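N(2),N(2)-dimethylguanosine tRNA methyltransferase (Pyrococcus horikoshii, PDB 2DUL) probably dimethylates the N2 atom of guanine 26 in a number of tRNAs, taking both methyl groups from S-adenosyl-L-methionine. Local coordinates at residues I204-I218 and F230-L244. Sequence-based numbering, arbitrary orientation.
Sequences IARYAAKYDLGIDVI and FVKLKDGARKGDETL
Gly214 and Gly240 bring strand 213-217 and helix 237-244 together, CA to CA 3.9 Å. A CB on Gly214 would run into Thr243 OG1 and Lys239 O. Thr243 OG1 has two jobs. It donates to Lys239 O one turn back in its helix and accepts from Ile215 N at 3.0 Å. Its methyl CG2 sits on Ile215 CG1 and on Ala205 CB (3.7 Å). Ile215 CG1 stands between its own backbone N and carbonyl carbon (chi1 64°), which turns it to that methyl, while CG2 packs on Leu233 CD2 at 3.8 Å. Ile204 CG2 adds to this buried apolar face against Val231 CG2.

Gly214 with Lys234 and Asp216 with Lys232 are the hydrogen-bonded pairs of the antiparallel hairpin. Its strand 213-223 is outermost in the mixed sheet of this class I-like methyltransferase, and strand 226-235 lies next to strand 158-164.

The other face is tight at Gly214, under helix 237-244, and partly exposed toward Asp216, Lys232 and Lys234. Lys234 folds over Gly214 and reaches diagonally to Asp216, NZ to OD2 2.8 Å, from above the carboxylate plane. A methionine here would probably leave the Asp216 carboxylate without its mate and free to turn. Lys232 NZ bonds to Arg157 O, just before strand 158-164.

Beyond the hairpin bonds, the contact thus relies on close apolar packing and one shared hydroxyl, plus a salt bridge that water can probably approach.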
ATOM      1  N   ILE A 204      -7.533  -8.121   1.316  1.00 14.34           N
ATOM      2  CA  ILE A 204      -6.412  -8.985   0.966  1.00 14.50           C
ATOM      3  C   ILE A 204      -6.412 -10.161   1.949  1.00 14.97           C
ATOM      4  O   ILE A 204      -6.259 -11.318   1.550  1.00 13.49           O
ATOM      5  CB  ILE A 204      -5.057  -8.244   1.081  1.00 15.58           C
ATOM      6  CG1 ILE A 204      -4.988  -7.114   0.053  1.00 16.16           C
ATOM      7  CG2 ILE A 204      -3.903  -9.224   0.846  1.00 15.43           C
ATOM      8  CD1 ILE A 204      -3.772  -6.221   0.211  1.00 17.24           C
ATOM      9  N   ALA A 205      -6.601  -9.851   3.229  1.00 14.43           N
ATOM     10  CA  ALA A 205      -6.633 -10.876   4.269  1.00 15.34           C
ATOM     11  C   ALA A 205      -7.771 -11.868   4.035  1.00 15.22           C
ATOM     12  O   ALA A 205      -7.595 -13.076   4.180  1.00 15.10           O
ATOM     13  CB  ALA A 205      -6.784 -10.223   5.646  1.00 15.93           C
ATOM     14  N   ARG A 206      -8.944 -11.354   3.682  1.00 13.94           N
ATOM     15  CA  ARG A 206     -10.099 -12.215   3.448  1.00 15.20           C
ATOM     16  C   ARG A 206      -9.921 -13.112   2.229  1.00 14.92           C
ATOM     17  O   ARG A 206     -10.228 -14.298   2.304  1.00 14.80           O
ATOM     18  CB  ARG A 206     -11.382 -11.379   3.327  1.00 14.09           C
ATOM     19  CG  ARG A 206     -11.888 -10.859   4.681  1.00 15.42           C
ATOM     20  CD  ARG A 206     -13.176 -10.061   4.546  1.00 17.13           C
ATOM     21  NE  ARG A 206     -12.927  -8.776   3.902  1.00 16.37           N
ATOM     22  CZ  ARG A 206     -13.843  -8.077   3.240  1.00 18.56           C
ATOM     23  NH1 ARG A 206     -15.080  -8.540   3.129  1.00 14.69           N
ATOM     24  NH2 ARG A 206     -13.516  -6.918   2.686  1.00 13.70           N
ATOM     25  N   TYR A 207      -9.411 -12.573   1.121  1.00 14.05           N
ATOM     26  CA  TYR A 207      -9.199 -13.395  -0.077  1.00 15.45           C
ATOM     27  C   TYR A 207      -8.108 -14.445   0.135  1.00 15.01           C
ATOM     28  O   TYR A 207      -8.150 -15.529  -0.461  1.00 13.98           O
ATOM     29  CB  TYR A 207      -8.804 -12.536  -1.283  1.00 15.05           C
ATOM     30  CG  TYR A 207      -9.966 -12.039  -2.120  1.00 16.90           C
ATOM     31  CD1 TYR A 207     -10.908 -11.160  -1.589  1.00 17.91           C
ATOM     32  CD2 TYR A 207     -10.128 -12.464  -3.441  1.00 19.65           C
ATOM     33  CE1 TYR A 207     -11.992 -10.713  -2.351  1.00 18.97           C
ATOM     34  CE2 TYR A 207     -11.208 -12.027  -4.212  1.00 19.81           C
ATOM     35  CZ  TYR A 207     -12.133 -11.155  -3.662  1.00 19.88           C
ATOM     36  OH  TYR A 207     -13.206 -10.729  -4.408  1.00 20.24           O
ATOM     37  N   ALA A 208      -7.131 -14.122   0.976  1.00 15.03           N
ATOM     38  CA  ALA A 208      -6.011 -15.030   1.223  1.00 14.91           C
ATOM     39  C   ALA A 208      -6.355 -16.254   2.065  1.00 16.34           C
ATOM     40  O   ALA A 208      -5.767 -17.325   1.881  1.00 16.34           O
ATOM     41  CB  ALA A 208      -4.863 -14.266   1.888  1.00 16.50           C
ATOM     42  N   ALA A 209      -7.299 -16.093   2.986  1.00 17.07           N
ATOM     43  CA  ALA A 209      -7.683 -17.170   3.898  1.00 17.64           C
ATOM     44  C   ALA A 209      -8.022 -18.512   3.263  1.00 18.06           C
ATOM     45  O   ALA A 209      -7.641 -19.555   3.795  1.00 18.29           O
ATOM     46  CB  ALA A 209      -8.847 -16.707   4.810  1.00 13.73           C
ATOM     47  N   LYS A 210      -8.725 -18.506   2.134  1.00 16.78           N
ATOM     48  CA  LYS A 210      -9.093 -19.775   1.508  1.00 17.82           C
ATOM     49  C   LYS A 210      -7.910 -20.631   1.050  1.00 18.02           C
ATOM     50  O   LYS A 210      -8.065 -21.826   0.830  1.00 18.02           O
ATOM     51  CB  LYS A 210     -10.066 -19.552   0.340  1.00 18.05           C
ATOM     52  CG  LYS A 210      -9.508 -18.800  -0.857  1.00 18.44           C
ATOM     53  CD  LYS A 210     -10.605 -18.650  -1.912  1.00 16.76           C
ATOM     54  CE  LYS A 210     -10.162 -17.781  -3.087  1.00 15.70           C
ATOM     55  NZ  LYS A 210      -9.901 -16.389  -2.640  1.00 14.73           N
ATOM     56  N   TYR A 211      -6.735 -20.027   0.913  1.00 16.90           N
ATOM     57  CA  TYR A 211      -5.545 -20.770   0.502  1.00 17.79           C
ATOM     58  C   TYR A 211      -4.777 -21.210   1.741  1.00 18.60           C
ATOM     59  O   TYR A 211      -3.629 -21.647   1.652  1.00 19.06           O
ATOM     60  CB  TYR A 211      -4.654 -19.876  -0.359  1.00 17.07           C
ATOM     61  CG  TYR A 211      -5.353 -19.399  -1.612  1.00 18.02           C
ATOM     62  CD1 TYR A 211      -5.777 -20.313  -2.578  1.00 16.28           C
ATOM     63  CD2 TYR A 211      -5.624 -18.046  -1.814  1.00 15.71           C
ATOM     64  CE1 TYR A 211      -6.465 -19.891  -3.730  1.00 16.05           C
ATOM     65  CE2 TYR A 211      -6.314 -17.611  -2.963  1.00 19.04           C
ATOM     66  CZ  TYR A 211      -6.729 -18.544  -3.911  1.00 15.96           C
ATOM     67  OH  TYR A 211      -7.414 -18.134  -5.037  1.00 17.28           O
ATOM     68  N   ASP A 212      -5.432 -21.098   2.892  1.00 18.87           N
ATOM     69  CA  ASP A 212      -4.825 -21.422   4.178  1.00 20.44           C
ATOM     70  C   ASP A 212      -3.577 -20.559   4.363  1.00 20.85           C
ATOM     71  O   ASP A 212      -2.507 -21.037   4.747  1.00 18.33           O
ATOM     72  CB  ASP A 212      -4.487 -22.915   4.272  1.00 20.74           C
ATOM     73  CG  ASP A 212      -5.737 -23.791   4.372  1.00 25.12           C
ATOM     74  OD1 ASP A 212      -6.804 -23.268   4.767  1.00 23.24           O
ATOM     75  OD2 ASP A 212      -5.650 -25.001   4.065  1.00 26.03           O
ATOM     76  N   LEU A 213      -3.740 -19.272   4.070  1.00 19.30           N
ATOM     77  CA  LEU A 213      -2.672 -18.292   4.201  1.00 19.29           C
ATOM     78  C   LEU A 213      -3.160 -17.152   5.075  1.00 18.73           C
ATOM     79  O   LEU A 213      -4.333 -16.785   5.026  1.00 18.59           O
ATOM     80  CB  LEU A 213      -2.295 -17.705   2.838  1.00 19.50           C
ATOM     81  CG  LEU A 213      -1.684 -18.613   1.776  1.00 21.02           C
ATOM     82  CD1 LEU A 213      -1.572 -17.829   0.470  1.00 19.23           C
ATOM     83  CD2 LEU A 213      -0.309 -19.118   2.245  1.00 17.63           C
ATOM     84  N   GLY A 214      -2.260 -16.605   5.880  1.00 18.26           N
ATOM     85  CA  GLY A 214      -2.603 -15.469   6.712  1.00 18.74           C
ATOM     86  C   GLY A 214      -1.721 -14.340   6.214  1.00 18.34           C
ATOM     87  O   GLY A 214      -1.004 -14.515   5.229  1.00 19.14           O
ATOM     88  N   ILE A 215      -1.777 -13.182   6.859  1.00 16.91           N
ATOM     89  CA  ILE A 215      -0.923 -12.077   6.458  1.00 19.01           C
ATOM     90  C   ILE A 215      -0.429 -11.280   7.653  1.00 19.91           C
ATOM     91  O   ILE A 215      -1.043 -11.273   8.723  1.00 20.18           O
ATOM     92  CB  ILE A 215      -1.639 -11.054   5.514  1.00 18.49           C
ATOM     93  CG1 ILE A 215      -2.793 -10.375   6.260  1.00 19.51           C
ATOM     94  CG2 ILE A 215      -2.122 -11.744   4.243  1.00 21.39           C
ATOM     95  CD1 ILE A 215      -3.305  -9.100   5.589  1.00 19.64           C
ATOM     96  N   ASP A 216       0.708 -10.626   7.446  1.00 20.36           N
ATOM     97  CA  ASP A 216       1.305  -9.729   8.420  1.00 22.09           C
ATOM     98  C   ASP A 216       1.500  -8.470   7.591  1.00 21.44           C
ATOM     99  O   ASP A 216       2.017  -8.541   6.471  1.00 21.23           O
ATOM    100  CB  ASP A 216       2.673 -10.217   8.898  1.00 24.68           C
ATOM    101  CG  ASP A 216       2.581 -11.142  10.095  1.00 26.40           C
ATOM    102  OD1 ASP A 216       1.560 -11.097  10.812  1.00 28.63           O
ATOM    103  OD2 ASP A 216       3.542 -11.903  10.325  1.00 29.04           O
ATOM    104  N   VAL A 217       1.068  -7.326   8.103  1.00 19.10           N
ATOM    105  CA  VAL A 217       1.242  -6.097   7.350  1.00 18.89           C
ATOM    106  C   VAL A 217       2.670  -5.590   7.530  1.00 20.46           C
ATOM    107  O   VAL A 217       3.151  -5.453   8.650  1.00 21.93           O
ATOM    108  CB  VAL A 217       0.262  -5.005   7.813  1.00 19.14           C
ATOM    109  CG1 VAL A 217       0.509  -3.721   7.029  1.00 19.35           C
ATOM    110  CG2 VAL A 217      -1.168  -5.473   7.616  1.00 18.48           C
ATOM    111  N   ILE A 218       3.352  -5.341   6.417  1.00 18.37           N
ATOM    112  CA  ILE A 218       4.707  -4.824   6.465  1.00 19.07           C
ATOM    113  C   ILE A 218       4.599  -3.305   6.540  1.00 18.93           C
ATOM    114  O   ILE A 218       5.209  -2.658   7.394  1.00 20.06           O
ATOM    115  CB  ILE A 218       5.494  -5.210   5.201  1.00 19.80           C
ATOM    116  CG1 ILE A 218       5.657  -6.734   5.139  1.00 20.19           C
ATOM    117  CG2 ILE A 218       6.849  -4.513   5.195  1.00 21.31           C
ATOM    118  CD1 ILE A 218       6.154  -7.246   3.796  1.00 19.10           C
ATOM    119  N   PHE A 230       1.558  -3.304   1.718  1.00 20.05           N
ATOM    120  CA  PHE A 230       2.598  -4.306   1.549  1.00 19.14           C
ATOM    121  C   PHE A 230       2.345  -5.357   2.624  1.00 18.29           C
ATOM    122  O   PHE A 230       2.361  -5.043   3.816  1.00 18.21           O
ATOM    123  CB  PHE A 230       3.997  -3.709   1.757  1.00 19.84           C
ATOM    124  CG  PHE A 230       4.403  -2.717   0.705  1.00 21.42           C
ATOM    125  CD1 PHE A 230       4.316  -1.350   0.946  1.00 20.81           C
ATOM    126  CD2 PHE A 230       4.873  -3.154  -0.530  1.00 23.67           C
ATOM    127  CE1 PHE A 230       4.693  -0.424  -0.030  1.00 22.58           C
ATOM    128  CE2 PHE A 230       5.254  -2.237  -1.517  1.00 23.18           C
ATOM    129  CZ  PHE A 230       5.164  -0.869  -1.266  1.00 24.51           C
ATOM    130  N   VAL A 231       2.101  -6.595   2.211  1.00 18.19           N
ATOM    131  CA  VAL A 231       1.849  -7.659   3.171  1.00 18.36           C
ATOM    132  C   VAL A 231       2.742  -8.865   2.963  1.00 18.38           C
ATOM    133  O   VAL A 231       3.195  -9.145   1.850  1.00 18.84           O
ATOM    134  CB  VAL A 231       0.365  -8.124   3.129  1.00 17.83           C
ATOM    135  CG1 VAL A 231      -0.547  -6.957   3.460  1.00 19.47           C
ATOM    136  CG2 VAL A 231       0.027  -8.699   1.769  1.00 18.57           C
ATOM    137  N   LYS A 232       3.000  -9.566   4.060  1.00 20.15           N
ATOM    138  CA  LYS A 232       3.819 -10.768   4.053  1.00 21.00           C
ATOM    139  C   LYS A 232       2.864 -11.936   4.253  1.00 21.25           C
ATOM    140  O   LYS A 232       2.163 -12.005   5.262  1.00 22.23           O
ATOM    141  CB  LYS A 232       4.827 -10.732   5.208  1.00 22.19           C
ATOM    142  CG  LYS A 232       5.667 -12.003   5.349  1.00 24.36           C
ATOM    143  CD  LYS A 232       6.650 -12.169   4.197  1.00 25.64           C
ATOM    144  CE  LYS A 232       7.628 -13.305   4.484  1.00 25.65           C
ATOM    145  NZ  LYS A 232       8.619 -13.510   3.396  1.00 28.01           N
ATOM    146  N   LEU A 233       2.824 -12.845   3.291  1.00 20.27           N
ATOM    147  CA  LEU A 233       1.939 -13.996   3.390  1.00 21.20           C
ATOM    148  C   LEU A 233       2.469 -14.980   4.435  1.00 21.58           C
ATOM    149  O   LEU A 233       3.676 -15.206   4.531  1.00 21.03           O
ATOM    150  CB  LEU A 233       1.812 -14.674   2.021  1.00 19.46           C
ATOM    151  CG  LEU A 233       1.215 -13.768   0.933  1.00 19.63           C
ATOM    152  CD1 LEU A 233       1.176 -14.502  -0.394  1.00 19.60           C
ATOM    153  CD2 LEU A 233      -0.188 -13.337   1.332  1.00 19.51           C
ATOM    154  N   LYS A 234       1.558 -15.536   5.225  1.00 21.36           N
ATOM    155  CA  LYS A 234       1.903 -16.502   6.264  1.00 23.01           C
ATOM    156  C   LYS A 234       1.310 -17.855   5.865  1.00 24.05           C
ATOM    157  O   LYS A 234       0.127 -17.953   5.538  1.00 24.25           O
ATOM    158  CB  LYS A 234       1.338 -16.042   7.608  1.00 23.35           C
ATOM    159  CG  LYS A 234       1.655 -14.585   7.939  1.00 25.96           C
ATOM    160  CD  LYS A 234       3.159 -14.331   8.017  1.00 29.81           C
ATOM    161  CE  LYS A 234       3.799 -15.079   9.180  1.00 32.07           C
ATOM    162  NZ  LYS A 234       3.230 -14.645  10.491  1.00 35.03           N
ATOM    163  N   ASP A 235       2.132 -18.900   5.905  1.00 24.99           N
ATOM    164  CA  ASP A 235       1.698 -20.229   5.489  1.00 25.00           C
ATOM    165  C   ASP A 235       1.095 -21.106   6.582  1.00 26.33           C
ATOM    166  O   ASP A 235       1.801 -21.547   7.490  1.00 26.84           O
ATOM    167  CB  ASP A 235       2.875 -20.962   4.841  1.00 26.16           C
ATOM    168  CG  ASP A 235       2.465 -22.262   4.167  1.00 27.20           C
ATOM    169  OD1 ASP A 235       1.283 -22.662   4.267  1.00 25.32           O
ATOM    170  OD2 ASP A 235       3.339 -22.891   3.535  1.00 30.96           O
ATOM    171  N   GLY A 236      -0.206 -21.368   6.477  1.00 22.76           N
ATOM    172  CA  GLY A 236      -0.871 -22.213   7.456  1.00 23.34           C
ATOM    173  C   GLY A 236      -2.321 -21.863   7.741  1.00 21.95           C
ATOM    174  O   GLY A 236      -2.678 -20.690   7.844  1.00 20.36           O
ATOM    175  N   ALA A 237      -3.158 -22.890   7.877  1.00 22.00           N
ATOM    176  CA  ALA A 237      -4.577 -22.701   8.163  1.00 23.39           C
ATOM    177  C   ALA A 237      -4.762 -21.906   9.455  1.00 23.29           C
ATOM    178  O   ALA A 237      -5.570 -20.980   9.515  1.00 20.64           O
ATOM    179  CB  ALA A 237      -5.280 -24.062   8.278  1.00 23.01           C
ATOM    180  N   ARG A 238      -3.998 -22.272  10.481  1.00 23.19           N
ATOM    181  CA  ARG A 238      -4.068 -21.609  11.776  1.00 24.47           C
ATOM    182  C   ARG A 238      -3.688 -20.142  11.614  1.00 22.73           C
ATOM    183  O   ARG A 238      -4.258 -19.267  12.261  1.00 22.57           O
ATOM    184  CB  ARG A 238      -3.102 -22.258  12.774  1.00 29.10           C
ATOM    185  CG  ARG A 238      -3.102 -23.789  12.812  1.00 37.51           C
ATOM    186  CD  ARG A 238      -2.658 -24.440  11.481  1.00 41.74           C
ATOM    187  NE  ARG A 238      -1.627 -23.676  10.777  1.00 44.66           N
ATOM    188  CZ  ARG A 238      -0.438 -23.363  11.280  1.00 44.81           C
ATOM    189  NH1 ARG A 238       0.420 -22.664  10.555  1.00 47.93           N
ATOM    190  NH2 ARG A 238      -0.106 -23.751  12.505  1.00 49.12           N
ATOM    191  N   LYS A 239      -2.696 -19.883  10.766  1.00 21.19           N
ATOM    192  CA  LYS A 239      -2.252 -18.519  10.513  1.00 21.82           C
ATOM    193  C   LYS A 239      -3.368 -17.753   9.802  1.00 20.44           C
ATOM    194  O   LYS A 239      -3.548 -16.552  10.008  1.00 19.97           O
ATOM    195  CB  LYS A 239      -0.965 -18.540   9.682  1.00 23.33           C
ATOM    196  CG  LYS A 239       0.185 -19.193  10.445  1.00 28.98           C
ATOM    197  CD  LYS A 239       1.451 -19.314   9.619  1.00 33.21           C
ATOM    198  CE  LYS A 239       2.551 -20.011  10.420  1.00 35.26           C
ATOM    199  NZ  LYS A 239       3.755 -20.302   9.584  1.00 36.82           N
ATOM    200  N   GLY A 240      -4.119 -18.464   8.969  1.00 20.44           N
ATOM    201  CA  GLY A 240      -5.235 -17.847   8.282  1.00 20.06           C
ATOM    202  C   GLY A 240      -6.288 -17.513   9.324  1.00 20.03           C
ATOM    203  O   GLY A 240      -6.862 -16.425   9.306  1.00 16.94           O
ATOM    204  N   ASP A 241      -6.531 -18.440  10.251  1.00 19.08           N
ATOM    205  CA  ASP A 241      -7.519 -18.208  11.304  1.00 19.33           C
ATOM    206  C   ASP A 241      -7.172 -16.984  12.154  1.00 19.35           C
ATOM    207  O   ASP A 241      -8.036 -16.150  12.439  1.00 18.58           O
ATOM    208  CB  ASP A 241      -7.640 -19.432  12.231  1.00 21.83           C
ATOM    209  CG  ASP A 241      -8.171 -20.664  11.519  1.00 24.93           C
ATOM    210  OD1 ASP A 241      -8.928 -20.515  10.537  1.00 23.31           O
ATOM    211  OD2 ASP A 241      -7.845 -21.789  11.958  1.00 24.68           O
ATOM    212  N   GLU A 242      -5.910 -16.882  12.561  1.00 17.22           N
ATOM    213  CA  GLU A 242      -5.463 -15.766  13.392  1.00 19.83           C
ATOM    214  C   GLU A 242      -5.569 -14.440  12.643  1.00 18.98           C
ATOM    215  O   GLU A 242      -5.801 -13.392  13.247  1.00 19.60           O
ATOM    216  CB  GLU A 242      -4.017 -15.989  13.842  1.00 22.70           C
ATOM    217  CG  GLU A 242      -3.829 -17.271  14.642  1.00 30.50           C
ATOM    218  CD  GLU A 242      -2.374 -17.565  14.952  1.00 34.37           C
ATOM    219  OE1 GLU A 242      -1.556 -17.619  14.009  1.00 37.50           O
ATOM    220  OE2 GLU A 242      -2.047 -17.746  16.143  1.00 39.93           O
ATOM    221  N   THR A 243      -5.387 -14.492  11.329  1.00 18.24           N
ATOM    222  CA  THR A 243      -5.476 -13.289  10.506  1.00 18.60           C
ATOM    223  C   THR A 243      -6.925 -12.815  10.466  1.00 17.87           C
ATOM    224  O   THR A 243      -7.200 -11.636  10.665  1.00 18.47           O
ATOM    225  CB  THR A 243      -4.964 -13.569   9.077  1.00 17.64           C
ATOM    226  OG1 THR A 243      -3.582 -13.950   9.145  1.00 19.69           O
ATOM    227  CG2 THR A 243      -5.090 -12.323   8.191  1.00 17.51           C
ATOM    228  N   LEU A 244      -7.857 -13.733  10.220  1.00 17.35           N
ATOM    229  CA  LEU A 244      -9.266 -13.359  10.185  1.00 17.29           C
ATOM    230  C   LEU A 244      -9.710 -12.812  11.546  1.00 18.95           C
ATOM    231  O   LEU A 244     -10.635 -12.004  11.624  1.00 19.03           O
ATOM    232  CB  LEU A 244     -10.141 -14.552   9.777  1.00 16.70           C
ATOM    233  CG  LEU A 244      -9.978 -15.078   8.344  1.00 18.12           C
ATOM    234  CD1 LEU A 244     -10.968 -16.213   8.097  1.00 20.13           C
ATOM    235  CD2 LEU A 244     -10.215 -13.946   7.340  1.00 19.05           C
TER